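Local atomic coordinates of BexL (Amycolatopsis orientalis, PDB entry 4XRW), a protein that probably acts as a di-domain aromatase/cyclase, cyclising, dehydrating and aromatising a polyketide intermediate of the BE-7585A biosynthetic pathway. Residues I50-V55 with K160-L165; I71-N76 with K80-R85; E164-P169 with T281-T286; D190-A195 with W264-E269; T274-E279 with A316-A321. All blocks are in the same frame, centred on the assembly; numbering follows the deposited sequence.

Overall arrangement
Contacts 1 and 2 lie in the N-terminal helix-grip domain, and contacts 4 and 5 in the C-terminal one. Contact 3 joins the two. Contacts 1 and 2 have centres about 16 Å apart and meet along strands 54-59 and 67-73, where Val55 N lies 2.7 Å from Trp72 O. A bound MES, probably from crystallisation, is hydrogen-bonded to Thr54 and lies about 3 Å from the Ala73 side chain. It may mark a pocket. Contact 3 shares Glu164 and Leu165 with contact 1, about 10 Å away centre to centre. Contacts 4 and 5 have centres about 8 Å apart. Their strands 257-268 and 274-284 are neighbours in one sheet, and Phe191 packs on Ala321.

Contact 1: I50-V55 with K160-L165; sequences IFPPTV and KHNVEL
Ile50 and Asn162 form the polar part of this contact. The carbonyl O of Ile50, the last residue of helix 47-50, accepts a weak hydrogen bond from Asn162 ND2, 3.5 Å long with an N-H...O angle of 158°. Asn162 sits on helix 138-166, the long helix that the N-terminal sheet wraps in the helix-grip fold. Its CG is anti to its own carbonyl carbon (chi1 -64°), which sends the amide across to the other chain segment.

Van der Waals contacts accompany this bond. The same ND2 lies 3.4 Å from Pro52 CG at the exposed side. Asn162 CB meets Ile50 CA at 3.9 Å. On the buried side, Ile50 and Val163 run alongside each other, and their CG2 methyls are 4.1 Å apart. Val163 also touches Val30 and Ala32, and Ile50 also packs on Leu159.

Further hydrogen bonds shape the loop. A type I turn runs from Phe51 to Thr54, closed by Thr54 N to Phe51 O at 2.9 Å. Lys249 NZ, from the C-terminal domain, bonds both Pro52 O and Thr54 O.

The single polar link between the segments is weak. The fit of Ile50 and Pro52 against the helix therefore probably contributes much of the hold.

Contact 2: I71-N76 with K80-R85; sequences IWATAN and KNWTSR
A beta hairpin of strands 67-73 and 80-89 in the N-terminal helix-grip domain brings Ile71 and Ala73 against Trp82 and Lys80. Ile71 with Trp82 and Ala73 with Lys80 are antiparallel hydrogen-bonded pairs, joined by four backbone hydrogen bonds. The shortest is Ile71 N to Trp82 O, 2.9 Å. Between them, Trp72 and Asn81 form a non-hydrogen-bonded pair with CA atoms 4.3 Å apart.

On the face of Ile71 and Ala73, a first torsion of 69° lays the Trp82 indole across the neighbouring strand, over Ile71 and as far as Ala73. Ile71 CG2 is over the six-membered ring, 4.1 Å from its centroid, a CH-pi contact. Ala73 CB is 3.8 Å from Trp82 CH2.

On the other face, Asn81 CB stands over the five-membered ring of Trp72, 3.7 Å from the centroid and 19° off the normal. Asn81 OD1 bonds Arg70 NH1. Near the turn, the Lys80 chain bends at its last two torsions, which brings NZ within 3.6 Å of Ala75 CB. NZ bonds Glu78 O.

Strand 54-59 borders the hairpin, with Val57 touching Ile71. Trp72 meets Phe241 of strand 231-241 edge-to-face, which links the hairpin to the C-terminal sheet.

Contact 3: E164-P169 with T281-T286; sequences ELVTNP and TVVLNT
The end of helix 138-166 approaches strand 274-284 most closely at Val166 and Val283, whose CA atoms are 6.9 Å apart. This is a junction between the two helix-grip domains. The helix belongs to the N-terminal one and the strand to the sheet of the C-terminal one.

Val283 is buried and meets both helix residues, Leu165 through CG1 and Val166 through CG2. Its CG1 is anti to the backbone N (chi1 -180°), and its CG2 is anti to the carbonyl carbon. The two branches thus reach separate residues of the helix. CG1 lies 3.9 Å from Leu165 CB and 4.0 Å from Leu165 CD1. The Leu165 side chain passes that of Val283 at about a right angle.

The neighbouring residues Val282 and Leu284 touch helix 299-326, the helix held by their own sheet. Val283 points to the other face of that sheet and there meets the helix of the N-terminal domain. Strands 257-268 and 172-181 lie on either side, and their Leu259 and Thr172 also touch Val283.

The chain then leaves the helix. Asn168 N bonds Leu165 O at 3.0 Å, and the same oxygen accepts a bond from Thr172 OG1 at the start of strand 172-181. This carbonyl therefore ties the helix end to the first strand of the second domain. At the second branch, Val283 CG2 rests 4.0 Å from Val166 CG1.

Contact 4: D190-A195 with W264-E269; sequences DFVDQA and WDFAEE
Val192 reaches two aromatic rings because its methyls diverge. CG1 extends opposite the backbone N (chi1 -176°), while CG2 is set beside it. Trp264 (chi1 -58°) and Phe266 (chi1 -46°) both point from the strand toward helix 185-193.

Val192 CG1 stands almost exactly over the five-membered ring of Trp264, a CH-pi contact. It is 3.6 Å from the centroid and close to the ring normal. CE2 and CD2 of Trp264 are both 3.7 Å from Val192 CG1. Val192 CG2 approaches Phe266 CZ at 3.8 Å, and Val192 CB is 4.0 Å from that same CZ.

All three residues are buried. In the C-terminal helix-grip domain they join the short helix 185-193 to strand 257-268, beside the C-terminal part of the long helix 299-326. Trp264 also touches Thr317 and Leu318 of that helix. Ile246 packs on both Val192 and Trp264, and the Trp264 ring also meets that of Tyr248.

The helix breaks off just past the contact. Gln194 N still bonds Asp190 O at 3.0 Å, and Gln194 is the centre of an inverse gamma turn. Val192 O accepts a hydrogen bond from Arg238 NH2.

Contact 5: T274-E279 with A316-A321; sequences TTASSE and ATLGFA
Ser278 OG is hydrogen-bonded to the hydroxyl of Ser314 of helix 299-326, one turn before Leu318. The first torsion of Ser278 (chi1 177°) carries OG away from its backbone N. This bond ties strand 274-284 to the long helix gripped by the antiparallel sheet in the C-terminal helix-grip domain.

Between the two segments themselves the contact is entirely van der Waals and centres on Leu318. With CG set beside the backbone N (chi1 -69°), its side chain points from the helix to the sheet. The two methyls divide the strand between them. CD2 reaches toward the start of the strand, while CD1 lies 4.2 Å from Ser278 CB. Ala276 and Ser278 are two apart in the strand, so they present CB atoms on the same face. The CA atoms of Ala276 and Leu318 are 7.3 Å apart.

The adjacent strand 172-181 extends the apolar patch, with its Val179 touching Leu318. Ala276 also packs on Val188 of helix 185-193. All three contact residues are buried. The helix is regular here, with Ala321 N bonded to Thr317 O at 2.9 Å. The closest approach across the two segments is Ala276 CB to Leu318 CD2, 3.9 Å.

Contact 1: I50-V55 with K160-L165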
# COMPACT_ATOMS: atom_id res chain seq x y z
N ILE A 50 5.05 -3.81 -3.73
CA ILE A 50 5.92 -4.99 -3.59
C ILE A 50 5.93 -5.63 -2.21
O ILE A 50 6.33 -6.80 -2.07
CB ILE A 50 7.38 -4.64 -3.93
CG1 ILE A 50 7.95 -3.59 -2.98
CG2 ILE A 50 7.45 -4.13 -5.32
CD1 ILE A 50 9.49 -3.44 -3.05
N PHE A 51 5.53 -4.87 -1.19
CA PHE A 51 5.30 -5.40 0.16
C PHE A 51 3.81 -5.34 0.51
O PHE A 51 3.30 -4.29 0.88
CB PHE A 51 6.11 -4.61 1.20
CG PHE A 51 7.60 -4.63 0.95
CD1 PHE A 51 8.31 -5.82 0.98
CD2 PHE A 51 8.27 -3.47 0.67
CE1 PHE A 51 9.66 -5.84 0.73
CE2 PHE A 51 9.66 -3.48 0.44
CZ PHE A 51 10.33 -4.67 0.46
N PRO A 52 3.11 -6.47 0.43
CA PRO A 52 1.66 -6.42 0.64
C PRO A 52 1.20 -5.76 1.95
O PRO A 52 0.18 -5.08 1.90
CB PRO A 52 1.25 -7.89 0.58
CG PRO A 52 2.25 -8.48 -0.38
CD PRO A 52 3.55 -7.80 -0.04
N PRO A 53 1.93 -5.88 3.07
CA PRO A 53 1.44 -5.18 4.25
C PRO A 53 1.54 -3.66 4.22
O PRO A 53 0.87 -3.01 5.01
CB PRO A 53 2.31 -5.74 5.39
CG PRO A 53 2.84 -7.04 4.85
CD PRO A 53 3.08 -6.74 3.38
N THR A 54 2.38 -3.10 3.37
CA THR A 54 2.69 -1.68 3.43
C THR A 54 1.55 -0.86 2.82
O THR A 54 1.14 -1.10 1.69
CB THR A 54 4.02 -1.34 2.72
OG1 THR A 54 5.09 -2.11 3.30
CG2 THR A 54 4.33 0.11 2.89
N VAL A 55 1.07 0.11 3.57
CA VAL A 55 0.04 1.03 3.05
C VAL A 55 0.65 2.31 2.49
O VAL A 55 0.21 2.82 1.44
CB VAL A 55 -1.00 1.35 4.14
CG1 VAL A 55 -2.06 2.27 3.59
CG2 VAL A 55 -1.63 0.03 4.65
N LYS A 160 9.25 -11.48 -4.56
CA LYS A 160 9.41 -12.15 -5.85
C LYS A 160 8.09 -12.17 -6.63
O LYS A 160 8.06 -11.80 -7.80
CB LYS A 160 9.92 -13.57 -5.64
CG LYS A 160 10.00 -14.43 -6.89
CD LYS A 160 10.46 -15.85 -6.56
CE LYS A 160 10.50 -16.74 -7.82
NZ LYS A 160 11.33 -16.11 -8.91
N HIS A 161 7.01 -12.60 -5.98
CA HIS A 161 5.71 -12.68 -6.63
C HIS A 161 5.28 -11.32 -7.20
O HIS A 161 4.88 -11.21 -8.37
CB HIS A 161 4.68 -13.18 -5.63
CG HIS A 161 3.30 -13.32 -6.19
ND1 HIS A 161 2.89 -14.47 -6.84
CD2 HIS A 161 2.24 -12.48 -6.19
CE1 HIS A 161 1.63 -14.32 -7.22
NE2 HIS A 161 1.22 -13.12 -6.84
N ASN A 162 5.38 -10.29 -6.38
CA ASN A 162 4.91 -8.97 -6.78
C ASN A 162 5.83 -8.24 -7.74
O ASN A 162 5.35 -7.56 -8.65
CB ASN A 162 4.66 -8.12 -5.55
CG ASN A 162 3.57 -8.69 -4.71
OD1 ASN A 162 2.53 -9.08 -5.22
ND2 ASN A 162 3.81 -8.79 -3.42
N VAL A 163 7.14 -8.37 -7.56
CA VAL A 163 8.06 -7.66 -8.45
C VAL A 163 7.84 -8.20 -9.85
O VAL A 163 7.83 -7.44 -10.82
CB VAL A 163 9.55 -7.84 -8.05
CG1 VAL A 163 10.49 -7.40 -9.18
CG2 VAL A 163 9.87 -7.03 -6.80
N GLU A 164 7.64 -9.50 -9.96
CA GLU A 164 7.46 -10.10 -11.29
C GLU A 164 6.14 -9.66 -11.95
O GLU A 164 6.01 -9.67 -13.18
CB GLU A 164 7.59 -11.63 -11.18
CG GLU A 164 9.06 -12.04 -11.01
CD GLU A 164 9.30 -13.51 -10.59
OE1 GLU A 164 8.36 -14.34 -10.62
OE2 GLU A 164 10.46 -13.82 -10.24
N LEU A 165 5.17 -9.20 -11.15
CA LEU A 165 3.93 -8.67 -11.70
C LEU A 165 3.96 -7.16 -11.94
O LEU A 165 3.46 -6.70 -12.96
CB LEU A 165 2.75 -9.00 -10.78
CG LEU A 165 2.47 -10.47 -10.49
CD1 LEU A 165 1.30 -10.58 -9.54
CD2 LEU A 165 2.18 -11.24 -11.75

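Contact 2: I71-N76 with K80-R85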
# COMPACT_ATOMS: atom_id res chain seq x y z
N ILE A 71 6.72 4.41 8.11
CA ILE A 71 6.07 3.33 7.40
C ILE A 71 4.73 3.07 8.08
O ILE A 71 4.67 2.89 9.30
CB ILE A 71 6.90 2.06 7.43
CG1 ILE A 71 8.26 2.26 6.77
CG2 ILE A 71 6.17 0.93 6.76
CD1 ILE A 71 9.34 1.39 7.39
N TRP A 72 3.66 3.07 7.29
CA TRP A 72 2.36 2.61 7.75
C TRP A 72 2.07 1.24 7.10
O TRP A 72 2.16 1.07 5.87
CB TRP A 72 1.23 3.61 7.39
CG TRP A 72 1.24 4.91 8.08
CD1 TRP A 72 0.48 5.31 9.18
CD2 TRP A 72 2.01 6.03 7.72
NE1 TRP A 72 0.76 6.59 9.50
CE2 TRP A 72 1.71 7.06 8.63
CE3 TRP A 72 2.93 6.28 6.72
CZ2 TRP A 72 2.29 8.31 8.55
CZ3 TRP A 72 3.52 7.53 6.64
CH2 TRP A 72 3.20 8.52 7.56
N ALA A 73 1.67 0.27 7.92
CA ALA A 73 1.41 -1.09 7.45
C ALA A 73 0.28 -1.77 8.21
O ALA A 73 -0.13 -1.34 9.31
CB ALA A 73 2.66 -1.93 7.55
N THR A 74 -0.22 -2.85 7.62
CA THR A 74 -1.42 -3.53 8.14
C THR A 74 -1.13 -4.37 9.38
O THR A 74 -2.02 -4.57 10.22
CB THR A 74 -2.07 -4.38 7.02
OG1 THR A 74 -1.10 -5.30 6.50
CG2 THR A 74 -2.47 -3.49 5.88
N ALA A 75 0.11 -4.84 9.53
CA ALA A 75 0.54 -5.55 10.74
C ALA A 75 -0.43 -6.65 11.21
O ALA A 75 -0.87 -6.70 12.36
CB ALA A 75 0.77 -4.54 11.87
N ASN A 76 -0.81 -7.52 10.28
CA ASN A 76 -1.62 -8.68 10.63
C ASN A 76 -2.93 -8.36 11.38
O ASN A 76 -3.28 -9.08 12.32
CB ASN A 76 -0.77 -9.64 11.47
CG ASN A 76 0.47 -10.12 10.73
OD1 ASN A 76 0.48 -10.24 9.50
ND2 ASN A 76 1.53 -10.38 11.47
N LYS A 80 -0.42 -0.07 12.03
CA LYS A 80 0.44 0.74 12.86
C LYS A 80 1.46 1.45 12.01
O LYS A 80 1.57 1.17 10.81
CB LYS A 80 1.14 -0.12 13.91
CG LYS A 80 1.97 -1.25 13.33
CD LYS A 80 2.61 -2.15 14.46
CE LYS A 80 1.61 -2.57 15.60
NZ LYS A 80 0.43 -3.50 15.26
N ASN A 81 2.12 2.44 12.60
CA ASN A 81 3.26 3.06 11.94
C ASN A 81 4.50 2.99 12.82
O ASN A 81 4.40 2.86 14.05
CB ASN A 81 2.96 4.49 11.50
CG ASN A 81 3.05 5.51 12.60
OD1 ASN A 81 4.13 5.85 13.05
ND2 ASN A 81 1.91 6.05 12.98
N TRP A 82 5.65 3.04 12.17
CA TRP A 82 6.95 3.09 12.86
C TRP A 82 7.95 3.81 11.96
O TRP A 82 7.67 4.09 10.80
CB TRP A 82 7.44 1.69 13.22
CG TRP A 82 7.85 0.84 12.07
CD1 TRP A 82 9.10 0.69 11.55
CD2 TRP A 82 6.99 -0.02 11.31
NE1 TRP A 82 9.08 -0.21 10.51
CE2 TRP A 82 7.79 -0.65 10.34
CE3 TRP A 82 5.62 -0.30 11.35
CZ2 TRP A 82 7.27 -1.55 9.42
CZ3 TRP A 82 5.10 -1.20 10.43
CH2 TRP A 82 5.93 -1.82 9.49
N THR A 83 9.10 4.16 12.52
CA THR A 83 10.13 4.83 11.75
C THR A 83 11.36 3.94 11.66
O THR A 83 11.60 3.04 12.49
CB THR A 83 10.49 6.20 12.37
OG1 THR A 83 10.84 6.01 13.74
CG2 THR A 83 9.31 7.15 12.30
N SER A 84 12.08 4.18 10.59
CA SER A 84 13.26 3.43 10.20
C SER A 84 14.29 4.43 9.67
O SER A 84 13.95 5.38 8.93
CB SER A 84 12.90 2.38 9.14
OG SER A 84 14.02 1.55 8.81
N ARG A 85 15.54 4.19 10.02
CA ARG A 85 16.66 4.93 9.46
C ARG A 85 17.37 4.08 8.46
O ARG A 85 17.68 2.93 8.75
CB ARG A 85 17.62 5.36 10.56
CG ARG A 85 18.80 6.17 10.06
CD ARG A 85 19.65 6.64 11.21
NE ARG A 85 20.65 7.60 10.75
CZ ARG A 85 20.55 8.92 10.91
NH1 ARG A 85 19.51 9.46 11.55
NH2 ARG A 85 21.51 9.70 10.45

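Contact 3: E164-P169 with T281-T286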
# COMPACT_ATOMS: atom_id res chain seq x y z
N GLU A 164 7.64 -9.50 -9.96
CA GLU A 164 7.46 -10.10 -11.29
C GLU A 164 6.14 -9.66 -11.95
O GLU A 164 6.01 -9.67 -13.18
CB GLU A 164 7.59 -11.63 -11.18
CG GLU A 164 9.06 -12.04 -11.01
CD GLU A 164 9.30 -13.51 -10.59
OE1 GLU A 164 8.36 -14.34 -10.62
OE2 GLU A 164 10.46 -13.82 -10.24
N LEU A 165 5.17 -9.20 -11.15
CA LEU A 165 3.93 -8.67 -11.70
C LEU A 165 3.96 -7.16 -11.94
O LEU A 165 3.46 -6.70 -12.96
CB LEU A 165 2.75 -9.00 -10.78
CG LEU A 165 2.47 -10.47 -10.49
CD1 LEU A 165 1.30 -10.58 -9.54
CD2 LEU A 165 2.18 -11.24 -11.75
N VAL A 166 4.53 -6.39 -11.01
CA VAL A 166 4.46 -4.93 -11.15
C VAL A 166 5.41 -4.43 -12.24
O VAL A 166 5.22 -3.33 -12.75
CB VAL A 166 4.73 -4.17 -9.80
CG1 VAL A 166 3.82 -4.74 -8.70
CG2 VAL A 166 6.18 -4.22 -9.39
N THR A 167 6.41 -5.23 -12.61
CA THR A 167 7.26 -4.85 -13.75
C THR A 167 6.60 -5.22 -15.09
O THR A 167 7.14 -4.91 -16.15
CB THR A 167 8.66 -5.49 -13.66
OG1 THR A 167 8.55 -6.92 -13.54
CG2 THR A 167 9.42 -4.94 -12.45
N ASN A 168 5.43 -5.86 -15.04
CA ASN A 168 4.72 -6.23 -16.26
C ASN A 168 3.61 -5.22 -16.55
O ASN A 168 2.58 -5.21 -15.85
CB ASN A 168 4.13 -7.64 -16.14
CG ASN A 168 3.45 -8.11 -17.42
OD1 ASN A 168 3.18 -7.31 -18.31
ND2 ASN A 168 3.15 -9.41 -17.50
N PRO A 169 3.80 -4.35 -17.57
CA PRO A 169 2.85 -3.25 -17.72
C PRO A 169 1.48 -3.69 -18.19
O PRO A 169 0.57 -2.87 -18.14
CB PRO A 169 3.51 -2.34 -18.77
CG PRO A 169 4.87 -2.85 -18.95
CD PRO A 169 4.84 -4.29 -18.60
N THR A 281 -4.12 2.46 -8.38
CA THR A 281 -3.14 1.52 -8.96
C THR A 281 -3.65 0.09 -8.75
O THR A 281 -4.04 -0.35 -7.62
CB THR A 281 -1.74 1.69 -8.34
OG1 THR A 281 -1.16 2.94 -8.74
CG2 THR A 281 -0.82 0.56 -8.79
N VAL A 282 -3.68 -0.67 -9.85
CA VAL A 282 -4.17 -2.02 -9.82
C VAL A 282 -3.15 -2.99 -10.42
O VAL A 282 -2.51 -2.65 -11.41
CB VAL A 282 -5.49 -2.18 -10.60
CG1 VAL A 282 -5.98 -3.62 -10.57
CG2 VAL A 282 -6.58 -1.28 -10.01
N VAL A 283 -3.02 -4.15 -9.80
CA VAL A 283 -2.37 -5.31 -10.42
C VAL A 283 -3.42 -6.39 -10.63
O VAL A 283 -4.11 -6.80 -9.69
CB VAL A 283 -1.21 -5.87 -9.57
CG1 VAL A 283 -0.56 -7.07 -10.27
CG2 VAL A 283 -0.18 -4.80 -9.29
N LEU A 284 -3.54 -6.88 -11.86
CA LEU A 284 -4.52 -7.93 -12.14
C LEU A 284 -4.09 -9.33 -11.74
O LEU A 284 -2.91 -9.64 -11.67
CB LEU A 284 -4.86 -7.93 -13.63
CG LEU A 284 -5.57 -6.71 -14.15
CD1 LEU A 284 -5.67 -6.78 -15.68
CD2 LEU A 284 -6.93 -6.63 -13.54
N ASN A 285 -5.09 -10.15 -11.44
CA ASN A 285 -4.91 -11.56 -11.13
C ASN A 285 -5.37 -12.28 -12.38
O ASN A 285 -6.57 -12.37 -12.64
CB ASN A 285 -5.73 -11.96 -9.91
CG ASN A 285 -5.40 -13.33 -9.40
OD1 ASN A 285 -4.74 -14.12 -10.07
ND2 ASN A 285 -5.87 -13.64 -8.19
N THR A 286 -4.44 -12.77 -13.18
CA THR A 286 -4.82 -13.36 -14.46
C THR A 286 -5.45 -14.74 -14.26
O THR A 286 -6.20 -15.19 -15.10
CB THR A 286 -3.60 -13.47 -15.40
OG1 THR A 286 -2.58 -14.25 -14.76
CG2 THR A 286 -3.04 -12.10 -15.72

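Contact 4: D190-A195 with W264-E269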
# COMPACT_ATOMS: atom_id res chain seq x y z
N ASP A 190 -12.60 16.68 4.28
CA ASP A 190 -13.47 16.20 5.35
C ASP A 190 -14.54 15.27 4.83
O ASP A 190 -14.90 14.30 5.48
CB ASP A 190 -14.15 17.34 6.11
CG ASP A 190 -13.19 18.12 7.04
OD1 ASP A 190 -12.07 17.65 7.36
OD2 ASP A 190 -13.59 19.22 7.48
N PHE A 191 -15.11 15.57 3.66
CA PHE A 191 -16.13 14.69 3.10
C PHE A 191 -15.59 13.27 2.85
O PHE A 191 -16.28 12.28 3.11
CB PHE A 191 -16.67 15.28 1.78
CG PHE A 191 -17.76 14.47 1.15
CD1 PHE A 191 -17.48 13.41 0.28
CD2 PHE A 191 -19.09 14.76 1.42
CE1 PHE A 191 -18.47 12.67 -0.28
CE2 PHE A 191 -20.10 14.02 0.85
CZ PHE A 191 -19.81 12.98 -0.02
N VAL A 192 -14.37 13.17 2.33
CA VAL A 192 -13.77 11.84 2.04
C VAL A 192 -13.19 11.17 3.32
O VAL A 192 -13.25 9.95 3.47
CB VAL A 192 -12.68 11.96 0.97
CG1 VAL A 192 -12.16 10.65 0.62
CG2 VAL A 192 -13.27 12.64 -0.31
N ASP A 193 -12.67 11.97 4.23
CA ASP A 193 -12.12 11.48 5.51
C ASP A 193 -13.22 10.87 6.39
O ASP A 193 -13.06 9.79 6.97
CB ASP A 193 -11.42 12.62 6.24
CG ASP A 193 -10.79 12.19 7.57
OD1 ASP A 193 -10.07 11.17 7.60
OD2 ASP A 193 -11.00 12.92 8.56
N GLN A 194 -14.35 11.57 6.49
CA GLN A 194 -15.41 11.17 7.39
C GLN A 194 -16.30 10.11 6.75
O GLN A 194 -17.51 10.32 6.45
CB GLN A 194 -16.21 12.41 7.83
CG GLN A 194 -15.33 13.38 8.58
CD GLN A 194 -16.04 14.66 9.00
OE1 GLN A 194 -17.25 14.71 9.15
NE2 GLN A 194 -15.26 15.71 9.19
N ALA A 195 -15.73 8.93 6.57
CA ALA A 195 -16.40 7.90 5.80
C ALA A 195 -17.53 7.24 6.58
O ALA A 195 -18.39 6.60 5.99
CB ALA A 195 -15.38 6.84 5.31
N TRP A 264 -6.28 9.81 -2.58
CA TRP A 264 -7.06 11.03 -2.77
C TRP A 264 -6.13 12.21 -2.52
O TRP A 264 -5.42 12.22 -1.50
CB TRP A 264 -8.24 11.12 -1.80
CG TRP A 264 -9.23 9.99 -1.85
CD1 TRP A 264 -9.18 8.82 -1.13
CD2 TRP A 264 -10.42 9.92 -2.62
NE1 TRP A 264 -10.25 8.03 -1.43
CE2 TRP A 264 -11.03 8.69 -2.35
CE3 TRP A 264 -11.02 10.78 -3.54
CZ2 TRP A 264 -12.22 8.29 -2.95
CZ3 TRP A 264 -12.22 10.39 -4.13
CH2 TRP A 264 -12.80 9.16 -3.85
N ASP A 265 -6.14 13.22 -3.40
CA ASP A 265 -5.36 14.43 -3.20
C ASP A 265 -6.27 15.64 -3.33
O ASP A 265 -7.17 15.63 -4.15
CB ASP A 265 -4.20 14.53 -4.19
CG ASP A 265 -3.11 13.52 -3.90
OD1 ASP A 265 -2.35 13.71 -2.91
OD2 ASP A 265 -3.03 12.52 -4.64
N PHE A 266 -6.05 16.62 -2.47
CA PHE A 266 -6.85 17.84 -2.44
C PHE A 266 -5.87 18.97 -2.46
O PHE A 266 -5.19 19.24 -1.48
CB PHE A 266 -7.76 17.89 -1.22
CG PHE A 266 -8.48 16.60 -0.98
CD1 PHE A 266 -9.63 16.31 -1.66
CD2 PHE A 266 -7.97 15.65 -0.10
CE1 PHE A 266 -10.28 15.10 -1.46
CE2 PHE A 266 -8.62 14.44 0.10
CZ PHE A 266 -9.78 14.17 -0.58
N ALA A 267 -5.74 19.58 -3.63
CA ALA A 267 -4.75 20.62 -3.87
C ALA A 267 -5.43 21.99 -3.96
O ALA A 267 -6.32 22.16 -4.78
CB ALA A 267 -4.00 20.31 -5.13
N GLU A 268 -5.04 22.94 -3.11
CA GLU A 268 -5.59 24.30 -3.18
C GLU A 268 -4.96 25.07 -4.32
O GLU A 268 -3.74 25.11 -4.46
CB GLU A 268 -5.39 25.04 -1.85
CG GLU A 268 -6.27 24.48 -0.73
CD GLU A 268 -6.25 25.31 0.54
OE1 GLU A 268 -5.14 25.78 0.92
OE2 GLU A 268 -7.34 25.49 1.16
N GLU A 269 -5.81 25.67 -5.14
CA GLU A 269 -5.36 26.50 -6.25
C GLU A 269 -5.21 27.94 -5.76
O GLU A 269 -5.82 28.33 -4.75
CB GLU A 269 -6.35 26.42 -7.41
CG GLU A 269 -6.36 25.08 -8.10
CD GLU A 269 -5.02 24.77 -8.76
OE1 GLU A 269 -4.28 25.72 -9.08
OE2 GLU A 269 -4.70 23.57 -8.94

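Contact 5: T274-E279 with A316-A321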
# COMPACT_ATOMS: atom_id res chain seq x y z
N THR A 274 -10.27 24.20 -5.27
CA THR A 274 -9.56 22.95 -4.93
C THR A 274 -9.56 22.05 -6.16
O THR A 274 -10.60 21.95 -6.82
CB THR A 274 -10.27 22.22 -3.74
OG1 THR A 274 -10.08 22.95 -2.52
CG2 THR A 274 -9.77 20.77 -3.57
N THR A 275 -8.45 21.39 -6.50
CA THR A 275 -8.58 20.30 -7.46
C THR A 275 -8.43 19.00 -6.67
O THR A 275 -7.45 18.78 -5.94
CB THR A 275 -7.62 20.41 -8.68
OG1 THR A 275 -6.76 19.28 -8.77
CG2 THR A 275 -6.84 21.69 -8.66
N ALA A 276 -9.49 18.21 -6.75
CA ALA A 276 -9.61 16.96 -6.02
C ALA A 276 -9.40 15.84 -7.00
O ALA A 276 -10.01 15.80 -8.06
CB ALA A 276 -10.99 16.84 -5.34
N SER A 277 -8.54 14.89 -6.65
CA SER A 277 -8.30 13.76 -7.49
C SER A 277 -8.35 12.45 -6.73
O SER A 277 -8.10 12.42 -5.55
CB SER A 277 -6.92 13.91 -8.16
OG SER A 277 -5.91 14.05 -7.17
N SER A 278 -8.70 11.40 -7.46
CA SER A 278 -8.73 10.02 -6.99
C SER A 278 -7.88 9.19 -7.92
O SER A 278 -8.23 9.03 -9.10
CB SER A 278 -10.15 9.50 -6.98
OG SER A 278 -10.23 8.15 -6.61
N GLU A 279 -6.77 8.67 -7.40
CA GLU A 279 -5.85 7.82 -8.15
C GLU A 279 -6.04 6.37 -7.76
O GLU A 279 -6.33 6.08 -6.61
CB GLU A 279 -4.41 8.26 -7.91
CG GLU A 279 -3.37 7.46 -8.70
CD GLU A 279 -2.90 6.15 -8.03
OE1 GLU A 279 -3.35 5.78 -6.90
OE2 GLU A 279 -2.06 5.47 -8.66
N ALA A 316 -18.16 9.44 -9.06
CA ALA A 316 -19.38 9.62 -8.29
C ALA A 316 -19.09 10.23 -6.92
O ALA A 316 -19.72 11.19 -6.54
CB ALA A 316 -20.12 8.29 -8.11
N THR A 317 -18.11 9.69 -6.19
CA THR A 317 -17.76 10.23 -4.90
C THR A 317 -17.27 11.68 -5.00
O THR A 317 -17.66 12.51 -4.20
CB THR A 317 -16.69 9.33 -4.19
OG1 THR A 317 -17.22 8.02 -3.97
CG2 THR A 317 -16.31 9.91 -2.86
N LEU A 318 -16.42 11.99 -5.98
CA LEU A 318 -15.95 13.33 -6.19
C LEU A 318 -17.12 14.30 -6.49
O LEU A 318 -17.12 15.43 -6.00
CB LEU A 318 -14.96 13.37 -7.34
CG LEU A 318 -13.63 12.68 -7.02
CD1 LEU A 318 -12.84 12.45 -8.30
CD2 LEU A 318 -12.87 13.50 -5.99
N GLY A 319 -18.11 13.82 -7.24
CA GLY A 319 -19.29 14.64 -7.57
C GLY A 319 -20.10 15.01 -6.34
O GLY A 319 -20.53 16.16 -6.18
N PHE A 320 -20.31 14.04 -5.45
CA PHE A 320 -21.02 14.29 -4.20
C PHE A 320 -20.19 15.10 -3.24
O PHE A 320 -20.74 15.90 -2.49
CB PHE A 320 -21.51 12.98 -3.56
CG PHE A 320 -22.64 12.33 -4.33
CD1 PHE A 320 -23.86 12.98 -4.50
CD2 PHE A 320 -22.47 11.08 -4.88
CE1 PHE A 320 -24.88 12.40 -5.26
CE2 PHE A 320 -23.48 10.48 -5.64
CZ PHE A 320 -24.69 11.14 -5.82
N ALA A 321 -18.87 14.95 -3.28
CA ALA A 321 -18.00 15.80 -2.49
C ALA A 321 -18.10 17.26 -2.96
O ALA A 321 -18.15 18.17 -2.14
CB ALA A 321 -16.55 15.32 -2.56